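Local coordinates for protein putative cytosine/guanine deaminase (Unidentified, PDB 2PAJ) that catalyses the zinc-dependent hydrolytic deamination of 2-amino-4-hydroxypteridines such as isoxanthopterin, giving 2,4-dihydroxypteridines and ammonium, at residues A[164-176]-A[187-200]. Residues are numbered along the deposited sequence; the frame is centred on the assembly and turned at random.
Sequences FVLLRGGATQTRQ and PETLDAYVADIERL
Bent at chi2 (-69°) and extended beyond it, the side chain of Arg168 meets Tyr193, whose CG is trans to the backbone N (chi1 -165°), and Asp196, turned the same way about one helical turn later. The segments are a strand and the helix that follows it in the TIM-barrel fold of the amidohydrolases: strand 164-168 belongs to the barrel wall, and helix 190-200 runs back nearly antiparallel outside it, the axes 10.8 Å apart. Arg168 grips Glu188, one residue before the N-cap Thr189, end-on with NH1 and NH2, the two flat groups almost coplanar. NH1 of Arg168 gives OE1 of Glu188 a bond of 2.8 Å, while NH2 reaches both carboxylate oxygens, all on syn lone pairs. It grips Asp196 side-on, with NE and NH2 both to OD1, the carboxylate plane turned 83° from the guanidinium; OD1 of Asp196 takes NH2 of Arg168 at 2.8 Å on the anti lone pair and the longer bond from NE from above the carboxylate plane. The other oxygen, OD2, receives NH1 of Arg199, which extends the salt-bridge network along the helix and itself also pairs with Asp148. Over one face of Tyr193 lies the same guanidinium, an off-centre cation-pi stack with the planes modestly inclined. Two acidic groups and the aromatic face thus fix the rotation of a buried cation. Toward the start of the strand, Leu200 CD1 packs on Arg168 CG and Leu166 CD2. Beyond the strand, Glu188 N donates to Ala171 O, Pro187 CD rests on Thr174 CG2 at 3.6 Å, and Thr172, whose hydroxyl bonds Glu230, lays CG2 against Leu190. At the strand end, near the zinc site, the Tyr193 hydroxyl OH donates to Arg168 O at 2.7 Å, from outside the carbonyl plane.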
loop_
_atom_site.group_PDB
_atom_site.type_symbol
_atom_site.label_atom_id
_atom_site.label_comp_id
_atom_site.label_asym_id
_atom_site.label_seq_id
_atom_site.Cartn_x
_atom_site.Cartn_y
_atom_site.Cartn_z
ATOM N N PHE A 164 -0.561 9.141 -1.020
ATOM C CA PHE A 164 0.098 8.322 -2.025
ATOM C C PHE A 164 1.602 8.261 -1.823
ATOM O O PHE A 164 2.229 9.249 -1.462
ATOM C CB PHE A 164 -0.211 8.854 -3.421
ATOM C CG PHE A 164 0.237 7.943 -4.521
ATOM C CD1 PHE A 164 -0.357 6.693 -4.693
ATOM C CD2 PHE A 164 1.260 8.325 -5.378
ATOM C CE1 PHE A 164 0.063 5.830 -5.704
ATOM C CE2 PHE A 164 1.697 7.480 -6.395
ATOM C CZ PHE A 164 1.099 6.223 -6.565
ATOM N N VAL A 165 2.171 7.085 -2.043
ATOM C CA VAL A 165 3.603 6.890 -1.904
ATOM C C VAL A 165 4.128 6.369 -3.237
ATOM O O VAL A 165 3.836 5.240 -3.630
ATOM C CB VAL A 165 3.927 5.863 -0.791
ATOM C CG1 VAL A 165 5.418 5.624 -0.709
ATOM C CG2 VAL A 165 3.406 6.354 0.534
ATOM N N LEU A 166 4.899 7.191 -3.937
ATOM C CA LEU A 166 5.450 6.787 -5.224
ATOM C C LEU A 166 6.740 5.988 -5.088
ATOM O O LEU A 166 7.718 6.457 -4.512
ATOM C CB LEU A 166 5.704 8.014 -6.099
ATOM C CG LEU A 166 6.333 7.732 -7.468
ATOM C CD1 LEU A 166 5.461 6.765 -8.257
ATOM C CD2 LEU A 166 6.523 9.035 -8.219
ATOM N N LEU A 167 6.726 4.774 -5.624
ATOM C CA LEU A 167 7.890 3.898 -5.588
ATOM C C LEU A 167 8.450 3.885 -7.018
ATOM O O LEU A 167 8.215 2.956 -7.787
ATOM C CB LEU A 167 7.479 2.484 -5.160
ATOM C CG LEU A 167 6.565 2.318 -3.941
ATOM C CD1 LEU A 167 6.337 0.839 -3.685
ATOM C CD2 LEU A 167 7.189 2.978 -2.739
ATOM N N ARG A 168 9.187 4.939 -7.355
ATOM C CA ARG A 168 9.769 5.129 -8.679
ATOM C C ARG A 168 10.665 3.970 -9.080
ATOM O O ARG A 168 11.794 3.857 -8.613
ATOM C CB ARG A 168 10.553 6.450 -8.690
ATOM C CG ARG A 168 10.570 7.205 -10.017
ATOM C CD ARG A 168 11.380 6.488 -11.089
ATOM N NE ARG A 168 11.544 7.306 -12.289
ATOM C CZ ARG A 168 12.184 6.910 -13.385
ATOM N NH1 ARG A 168 12.727 5.705 -13.437
ATOM N NH2 ARG A 168 12.267 7.716 -14.433
ATOM N N GLY A 169 10.150 3.114 -9.957
ATOM C CA GLY A 169 10.908 1.961 -10.401
ATOM C C GLY A 169 11.565 2.133 -11.751
ATOM O O GLY A 169 11.462 3.186 -12.372
ATOM N N GLY A 170 12.248 1.091 -12.206
ATOM C CA GLY A 170 12.905 1.151 -13.497
ATOM C C GLY A 170 14.152 0.295 -13.592
ATOM O O GLY A 170 14.486 -0.465 -12.680
ATOM N N ALA A 171 14.841 0.410 -14.719
ATOM C CA ALA A 171 16.064 -0.341 -14.934
ATOM C C ALA A 171 17.013 0.381 -15.868
ATOM O O ALA A 171 16.610 1.226 -16.664
ATOM C CB ALA A 171 15.747 -1.722 -15.488
ATOM N N THR A 172 18.289 0.039 -15.743
ATOM C CA THR A 172 19.328 0.604 -16.587
ATOM C C THR A 172 19.777 -0.470 -17.568
ATOM O O THR A 172 20.521 -0.199 -18.490
ATOM C CB THR A 172 20.523 1.119 -15.757
ATOM O OG1 THR A 172 21.053 0.062 -14.951
ATOM C CG2 THR A 172 20.082 2.261 -14.879
ATOM N N GLN A 173 19.319 -1.697 -17.359
ATOM C CA GLN A 173 19.645 -2.785 -18.269
ATOM C C GLN A 173 18.475 -3.673 -18.601
ATOM O O GLN A 173 17.361 -3.462 -18.109
ATOM C CB GLN A 173 20.772 -3.659 -17.741
ATOM C CG GLN A 173 20.829 -3.805 -16.268
ATOM C CD GLN A 173 22.171 -3.375 -15.793
ATOM O OE1 GLN A 173 22.567 -2.229 -16.019
ATOM N NE2 GLN A 173 22.906 -4.288 -15.165
ATOM N N THR A 174 18.748 -4.692 -19.416
ATOM C CA THR A 174 17.708 -5.618 -19.860
ATOM C C THR A 174 18.233 -6.753 -20.734
ATOM O O THR A 174 17.821 -7.924 -20.594
ATOM C CB THR A 174 16.649 -4.891 -20.709
ATOM O OG1 THR A 174 15.805 -5.869 -21.333
ATOM C CG2 THR A 174 17.327 -4.009 -21.786
ATOM N N ARG A 175 19.115 -6.375 -21.659
ATOM C CA ARG A 175 19.699 -7.291 -22.626
ATOM C C ARG A 175 18.757 -8.382 -23.129
ATOM O O ARG A 175 18.983 -9.599 -22.980
ATOM C CB ARG A 175 21.020 -7.868 -22.115
ATOM C CG ARG A 175 22.232 -7.305 -22.886
ATOM C CD ARG A 175 22.418 -5.778 -22.651
ATOM N NE ARG A 175 22.318 -4.931 -23.851
ATOM C CZ ARG A 175 21.458 -3.910 -23.977
ATOM N NH1 ARG A 175 20.617 -3.620 -22.979
ATOM N NH2 ARG A 175 21.456 -3.155 -25.078
ATOM N N GLN A 176 17.654 -7.856 -23.660
ATOM C CA GLN A 176 16.600 -8.578 -24.357
ATOM C C GLN A 176 17.117 -7.970 -25.680
ATOM O O GLN A 176 16.581 -8.193 -26.776
ATOM C CB GLN A 176 15.208 -7.988 -24.040
ATOM C CG GLN A 176 14.526 -8.339 -22.700
ATOM C CD GLN A 176 13.237 -7.494 -22.465
ATOM O OE1 GLN A 176 13.302 -6.349 -21.981
ATOM N NE2 GLN A 176 12.071 -8.058 -22.824
ATOM N N PRO A 187 15.407 0.478 -21.487
ATOM C CA PRO A 187 15.872 1.025 -20.214
ATOM C C PRO A 187 16.221 2.513 -20.266
ATOM O O PRO A 187 16.342 3.111 -21.330
ATOM C CB PRO A 187 17.073 0.136 -19.871
ATOM C CG PRO A 187 17.562 -0.329 -21.203
ATOM C CD PRO A 187 16.301 -0.587 -21.976
ATOM N N GLU A 188 16.346 3.109 -19.092
ATOM C CA GLU A 188 16.705 4.507 -18.987
ATOM C C GLU A 188 18.158 4.539 -18.559
ATOM O O GLU A 188 18.616 3.668 -17.821
ATOM C CB GLU A 188 15.873 5.208 -17.921
ATOM C CG GLU A 188 14.443 5.455 -18.267
ATOM C CD GLU A 188 13.732 6.133 -17.119
ATOM O OE1 GLU A 188 13.673 5.523 -16.024
ATOM O OE2 GLU A 188 13.239 7.271 -17.300
ATOM N N THR A 189 18.890 5.538 -19.017
ATOM C CA THR A 189 20.278 5.637 -18.620
ATOM C C THR A 189 20.279 6.004 -17.136
ATOM O O THR A 189 19.386 6.701 -16.671
ATOM C CB THR A 189 21.000 6.705 -19.449
ATOM O OG1 THR A 189 22.139 7.179 -18.724
ATOM C CG2 THR A 189 20.062 7.868 -19.758
ATOM N N LEU A 190 21.270 5.513 -16.398
ATOM C CA LEU A 190 21.394 5.776 -14.962
ATOM C C LEU A 190 21.148 7.239 -14.539
ATOM O O LEU A 190 20.393 7.500 -13.600
ATOM C CB LEU A 190 22.776 5.304 -14.496
ATOM C CG LEU A 190 23.197 5.263 -13.020
ATOM C CD1 LEU A 190 23.420 6.663 -12.499
ATOM C CD2 LEU A 190 22.151 4.535 -12.199
ATOM N N ASP A 191 21.764 8.186 -15.243
ATOM C CA ASP A 191 21.624 9.613 -14.930
ATOM C C ASP A 191 20.224 10.137 -15.202
ATOM O O ASP A 191 19.746 11.037 -14.522
ATOM C CB ASP A 191 22.634 10.416 -15.742
ATOM C CG ASP A 191 23.969 9.707 -15.843
ATOM O OD1 ASP A 191 24.863 9.958 -14.997
ATOM O OD2 ASP A 191 24.109 8.863 -16.760
ATOM N N ALA A 192 19.560 9.583 -16.202
ATOM C CA ALA A 192 18.212 10.036 -16.494
ATOM C C ALA A 192 17.334 9.709 -15.285
ATOM O O ALA A 192 16.561 10.555 -14.811
ATOM C CB ALA A 192 17.688 9.346 -17.749
ATOM N N TYR A 193 17.490 8.480 -14.790
ATOM C CA TYR A 193 16.761 7.961 -13.633
ATOM C C TYR A 193 17.029 8.896 -12.456
ATOM O O TYR A 193 16.113 9.540 -11.934
ATOM C CB TYR A 193 17.279 6.556 -13.304
ATOM C CG TYR A 193 16.420 5.704 -12.373
ATOM C CD1 TYR A 193 15.505 6.284 -11.484
ATOM C CD2 TYR A 193 16.558 4.304 -12.358
ATOM C CE1 TYR A 193 14.750 5.498 -10.603
ATOM C CE2 TYR A 193 15.811 3.503 -11.483
ATOM C CZ TYR A 193 14.909 4.109 -10.609
ATOM O OH TYR A 193 14.167 3.329 -9.744
ATOM N N VAL A 194 18.294 8.976 -12.054
ATOM C CA VAL A 194 18.692 9.828 -10.941
ATOM C C VAL A 194 18.124 11.235 -11.053
ATOM O O VAL A 194 17.610 11.787 -10.091
ATOM C CB VAL A 194 20.232 9.929 -10.850
ATOM C CG1 VAL A 194 20.635 10.739 -9.631
ATOM C CG2 VAL A 194 20.837 8.541 -10.796
ATOM N N ALA A 195 18.225 11.811 -12.241
ATOM C CA ALA A 195 17.736 13.153 -12.481
ATOM C C ALA A 195 16.251 13.254 -12.158
ATOM O O ALA A 195 15.808 14.180 -11.473
ATOM C CB ALA A 195 17.987 13.538 -13.935
ATOM N N ASP A 196 15.491 12.281 -12.640
ATOM C CA ASP A 196 14.055 12.271 -12.436
ATOM C C ASP A 196 13.672 12.248 -10.976
ATOM O O ASP A 196 12.750 12.944 -10.551
ATOM C CB ASP A 196 13.435 11.071 -13.132
ATOM C CG ASP A 196 11.953 11.245 -13.357
ATOM O OD1 ASP A 196 11.283 10.246 -13.704
ATOM O OD2 ASP A 196 11.464 12.388 -13.192
ATOM N N ILE A 197 14.388 11.446 -10.206
ATOM C CA ILE A 197 14.100 11.339 -8.796
ATOM C C ILE A 197 14.358 12.635 -8.039
ATOM O O ILE A 197 13.611 12.990 -7.121
ATOM C CB ILE A 197 14.876 10.167 -8.192
ATOM C CG1 ILE A 197 14.134 8.869 -8.525
ATOM C CG2 ILE A 197 15.029 10.339 -6.695
ATOM C CD1 ILE A 197 14.668 7.659 -7.823
ATOM N N GLU A 198 15.396 13.358 -8.435
ATOM C CA GLU A 198 15.707 14.629 -7.791
ATOM C C GLU A 198 14.550 15.589 -8.100
ATOM O O GLU A 198 14.062 16.324 -7.236
ATOM C CB GLU A 198 17.040 15.146 -8.326
ATOM C CG GLU A 198 18.158 14.123 -8.128
ATOM C CD GLU A 198 19.559 14.703 -8.292
ATOM O OE1 GLU A 198 19.917 15.113 -9.426
ATOM O OE2 GLU A 198 20.302 14.743 -7.282
ATOM N N ARG A 199 14.095 15.535 -9.345
ATOM C CA ARG A 199 12.986 16.356 -9.782
ATOM C C ARG A 199 11.772 16.020 -8.911
ATOM O O ARG A 199 11.172 16.907 -8.303
ATOM C CB ARG A 199 12.702 16.074 -11.256
ATOM C CG ARG A 199 11.440 16.702 -11.768
ATOM C CD ARG A 199 10.864 15.864 -12.906
ATOM N NE ARG A 199 9.399 15.895 -12.926
ATOM C CZ ARG A 199 8.636 14.807 -13.003
ATOM N NH1 ARG A 199 9.197 13.605 -13.072
ATOM N NH2 ARG A 199 7.310 14.914 -12.990
ATOM N N LEU A 200 11.430 14.734 -8.848
ATOM C CA LEU A 200 10.298 14.249 -8.047
ATOM C C LEU A 200 10.457 14.501 -6.544
ATOM O O LEU A 200 9.497 14.834 -5.847
ATOM C CB LEU A 200 10.104 12.751 -8.272
ATOM C CG LEU A 200 9.706 12.350 -9.692
ATOM C CD1 LEU A 200 9.742 10.830 -9.824
ATOM C CD2 LEU A 200 8.317 12.918 -10.008
HETATM O O HOH W 1 19.661 2.064 -19.460
#